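Chitinase (Chromobacterium violaceum, PDB 4TXG) probably hydrolyses the glycosidic bonds of chitin as a family 18 glycoside hydrolase and probably also binds chitin or related carbohydrates. Local coordinates at residues A219-L227 and N234-K242. Numbering follows the deposited sequence.
Sequences AGAEMDASL and NLLTQYKRK. With CS (cesium ion), chain E.
Asn234 holds the backbone of Asp224 at both ends. Its OD1 accepts from Asp224 N at 2.9 Å, and its ND2 donates to Asp224 O at 3.0 Å. CG of Asn234 stands anti to the backbone N (chi1 -173°), which carries the amide out to the loop. ND2 also donates to Tyr229 O. Met223 SD lies against Asn234 CB at 3.6 Å. One turn on, Gln238 NE2 gives Glu222 O a nearly straight bond of 2.8 Å, in the plane of both groups. Gln238 OE1 binds a cesium ion at 3.0 Å. Tyr239 OH donates to Gly220 O, which lies at the ring edge.

Arg241 meets Asp224 end-on. Arg241 NH1 and NH2 both grip Asp224 OD2, at 2.8 and 2.9 Å respectively, with the guanidinium and carboxylate planes 74° apart. Asp224 OD1 accepts from Ser226 N, an Asx turn, and from Ser226 OG on the same face of the carboxylate. Beside the salt bridge, Leu227 CD1 meets Thr237 CB and CG2 tip to tip, while Leu235 CD2 packs against Glu222 O.

Helix 231-242, between barrel strands 185-193 and 247-253 in the chain, thus fastens its preceding loop by side-chain bonds to three backbone carbonyls and one backbone N-H. The charge of Arg241 would probably stabilise the Asp224 carboxylate.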
loop_
_atom_site.group_PDB
_atom_site.type_symbol
_atom_site.label_atom_id
_atom_site.label_comp_id
_atom_site.label_asym_id
_atom_site.label_seq_id
_atom_site.Cartn_x
_atom_site.Cartn_y
_atom_site.Cartn_z
ATOM N N ALA A 219 -19.674 -27.755 -1.214
ATOM C CA ALA A 219 -20.598 -27.208 -0.230
ATOM C C ALA A 219 -20.241 -25.769 0.112
ATOM O O ALA A 219 -19.082 -25.455 0.391
ATOM C CB ALA A 219 -20.605 -28.064 1.025
ATOM N N GLY A 220 -21.241 -24.894 0.068
ATOM C CA GLY A 220 -21.033 -23.487 0.350
ATOM C C GLY A 220 -20.725 -22.653 -0.879
ATOM O O GLY A 220 -20.710 -21.423 -0.803
ATOM N N ALA A 221 -20.480 -23.307 -2.013
ATOM C CA ALA A 221 -20.112 -22.582 -3.234
ATOM C C ALA A 221 -21.239 -22.568 -4.268
ATOM O O ALA A 221 -21.007 -22.274 -5.442
ATOM C CB ALA A 221 -18.850 -23.181 -3.847
ATOM N N GLU A 222 -22.451 -22.894 -3.827
ATOM C CA GLU A 222 -23.603 -22.956 -4.721
ATOM C C GLU A 222 -23.947 -21.579 -5.286
ATOM O O GLU A 222 -23.902 -20.571 -4.572
ATOM C CB GLU A 222 -24.824 -23.547 -4.001
ATOM C CG GLU A 222 -24.624 -24.969 -3.469
ATOM C CD GLU A 222 -24.005 -25.018 -2.070
ATOM O OE1 GLU A 222 -23.642 -23.955 -1.517
ATOM O OE2 GLU A 222 -23.886 -26.131 -1.518
ATOM N N MET A 223 -24.299 -21.554 -6.567
ATOM C CA MET A 223 -24.625 -20.310 -7.259
ATOM C C MET A 223 -26.031 -19.840 -6.917
ATOM O O MET A 223 -26.947 -20.648 -6.779
ATOM C CB MET A 223 -24.493 -20.493 -8.777
ATOM C CG MET A 223 -23.059 -20.730 -9.244
ATOM S SD MET A 223 -22.041 -19.254 -9.063
ATOM C CE MET A 223 -20.649 -19.885 -8.121
ATOM N N ASP A 224 -26.181 -18.532 -6.757
ATOM C CA ASP A 224 -27.492 -17.895 -6.653
ATOM C C ASP A 224 -28.022 -17.710 -8.072
ATOM O O ASP A 224 -27.473 -16.928 -8.846
ATOM C CB ASP A 224 -27.370 -16.549 -5.919
ATOM C CG ASP A 224 -28.694 -15.785 -5.812
ATOM O OD1 ASP A 224 -29.701 -16.157 -6.448
ATOM O OD2 ASP A 224 -28.717 -14.774 -5.073
ATOM N N ALA A 225 -29.093 -18.424 -8.403
ATOM C CA ALA A 225 -29.643 -18.375 -9.755
ATOM C C ALA A 225 -30.236 -17.013 -10.112
ATOM O O ALA A 225 -30.516 -16.752 -11.287
ATOM C CB ALA A 225 -30.706 -19.462 -9.930
ATOM N N SER A 226 -30.454 -16.161 -9.110
ATOM C CA SER A 226 -31.121 -14.880 -9.333
ATOM C C SER A 226 -30.146 -13.757 -9.702
ATOM O O SER A 226 -30.566 -12.627 -9.964
ATOM C CB SER A 226 -31.942 -14.480 -8.092
ATOM O OG SER A 226 -31.124 -13.878 -7.086
ATOM N N LEU A 227 -28.852 -14.056 -9.741
ATOM C CA LEU A 227 -27.869 -13.066 -10.185
ATOM C C LEU A 227 -27.483 -13.321 -11.634
ATOM O O LEU A 227 -27.327 -14.472 -12.033
ATOM C CB LEU A 227 -26.619 -13.108 -9.304
ATOM C CG LEU A 227 -26.886 -12.886 -7.813
ATOM C CD1 LEU A 227 -25.609 -13.077 -7.005
ATOM C CD2 LEU A 227 -27.459 -11.496 -7.609
ATOM N N ASN A 234 -20.608 -14.015 -7.949
ATOM C CA ASN A 234 -21.885 -14.529 -7.453
ATOM C C ASN A 234 -21.777 -14.880 -5.957
ATOM O O ASN A 234 -22.623 -14.486 -5.143
ATOM C CB ASN A 234 -22.308 -15.750 -8.284
ATOM C CG ASN A 234 -23.706 -16.244 -7.948
ATOM O OD1 ASN A 234 -23.969 -16.687 -6.827
ATOM N ND2 ASN A 234 -24.602 -16.201 -8.931
ATOM N N LEU A 235 -20.728 -15.610 -5.594
ATOM C CA LEU A 235 -20.515 -15.971 -4.196
ATOM C C LEU A 235 -20.248 -14.734 -3.324
ATOM O O LEU A 235 -20.765 -14.646 -2.213
ATOM C CB LEU A 235 -19.364 -16.982 -4.076
ATOM C CG LEU A 235 -19.707 -18.370 -4.643
ATOM C CD1 LEU A 235 -18.547 -19.354 -4.518
ATOM C CD2 LEU A 235 -20.946 -18.926 -3.938
ATOM N N LEU A 236 -19.472 -13.773 -3.820
ATOM C CA LEU A 236 -19.232 -12.551 -3.038
ATOM C C LEU A 236 -20.550 -11.852 -2.712
ATOM O O LEU A 236 -20.794 -11.454 -1.569
ATOM C CB LEU A 236 -18.294 -11.588 -3.784
ATOM C CG LEU A 236 -16.837 -12.030 -3.935
ATOM C CD1 LEU A 236 -16.083 -10.990 -4.767
ATOM C CD2 LEU A 236 -16.171 -12.212 -2.586
ATOM N N THR A 237 -21.419 -11.738 -3.710
ATOM C CA THR A 237 -22.706 -11.072 -3.507
ATOM C C THR A 237 -23.545 -11.805 -2.471
ATOM O O THR A 237 -24.163 -11.189 -1.591
ATOM C CB THR A 237 -23.474 -10.966 -4.832
ATOM O OG1 THR A 237 -22.710 -10.168 -5.746
ATOM C CG2 THR A 237 -24.840 -10.307 -4.618
ATOM N N GLN A 238 -23.553 -13.129 -2.567
ATOM C CA GLN A 238 -24.306 -13.948 -1.614
ATOM C C GLN A 238 -23.825 -13.821 -0.170
ATOM O O GLN A 238 -24.625 -13.677 0.755
ATOM C CB GLN A 238 -24.233 -15.407 -2.021
ATOM C CG GLN A 238 -25.111 -15.774 -3.182
ATOM C CD GLN A 238 -25.126 -17.264 -3.370
ATOM O OE1 GLN A 238 -25.873 -17.966 -2.695
ATOM N NE2 GLN A 238 -24.269 -17.765 -4.256
ATOM N N TYR A 239 -22.517 -13.914 0.029
ATOM C CA TYR A 239 -21.989 -13.907 1.389
ATOM C C TYR A 239 -22.117 -12.532 2.025
ATOM O O TYR A 239 -22.286 -12.429 3.238
ATOM C CB TYR A 239 -20.538 -14.394 1.415
ATOM C CG TYR A 239 -20.458 -15.899 1.456
ATOM C CD1 TYR A 239 -20.513 -16.646 0.292
ATOM C CD2 TYR A 239 -20.371 -16.577 2.666
ATOM C CE1 TYR A 239 -20.473 -18.033 0.330
ATOM C CE2 TYR A 239 -20.327 -17.961 2.714
ATOM C CZ TYR A 239 -20.379 -18.683 1.543
ATOM O OH TYR A 239 -20.340 -20.064 1.589
ATOM N N LYS A 240 -22.068 -11.478 1.218
ATOM C CA LYS A 240 -22.252 -10.139 1.764
ATOM C C LYS A 240 -23.630 -9.965 2.393
ATOM O O LYS A 240 -23.795 -9.153 3.298
ATOM C CB LYS A 240 -22.023 -9.071 0.691
ATOM C CG LYS A 240 -20.559 -8.887 0.361
ATOM C CD LYS A 240 -20.223 -7.441 0.059
ATOM C CE LYS A 240 -20.832 -6.980 -1.226
ATOM N NZ LYS A 240 -20.442 -5.563 -1.513
ATOM N N ARG A 241 -24.618 -10.735 1.932
ATOM C CA ARG A 241 -25.946 -10.666 2.537
ATOM C C ARG A 241 -25.935 -11.187 3.968
ATOM O O ARG A 241 -26.669 -10.693 4.833
ATOM C CB ARG A 241 -26.962 -11.460 1.712
ATOM C CG ARG A 241 -27.073 -10.998 0.277
ATOM C CD ARG A 241 -28.087 -11.858 -0.443
ATOM N NE ARG A 241 -28.188 -11.540 -1.858
ATOM C CZ ARG A 241 -28.396 -12.459 -2.792
ATOM N NH1 ARG A 241 -28.504 -13.734 -2.442
ATOM N NH2 ARG A 241 -28.487 -12.107 -4.064
ATOM N N LYS A 242 -25.091 -12.183 4.216
ATOM C CA LYS A 242 -24.967 -12.762 5.547
ATOM C C LYS A 242 -24.072 -11.895 6.434
ATOM O O LYS A 242 -24.225 -11.871 7.656
ATOM C CB LYS A 242 -24.427 -14.192 5.444
ATOM C CG LYS A 242 -24.168 -14.886 6.774
ATOM C CD LYS A 242 -25.427 -15.040 7.604
ATOM C CE LYS A 242 -25.136 -15.843 8.864
ATOM N NZ LYS A 242 -24.397 -17.098 8.537
HETATM CS CS CS E . -27.589 -20.314 -3.216
#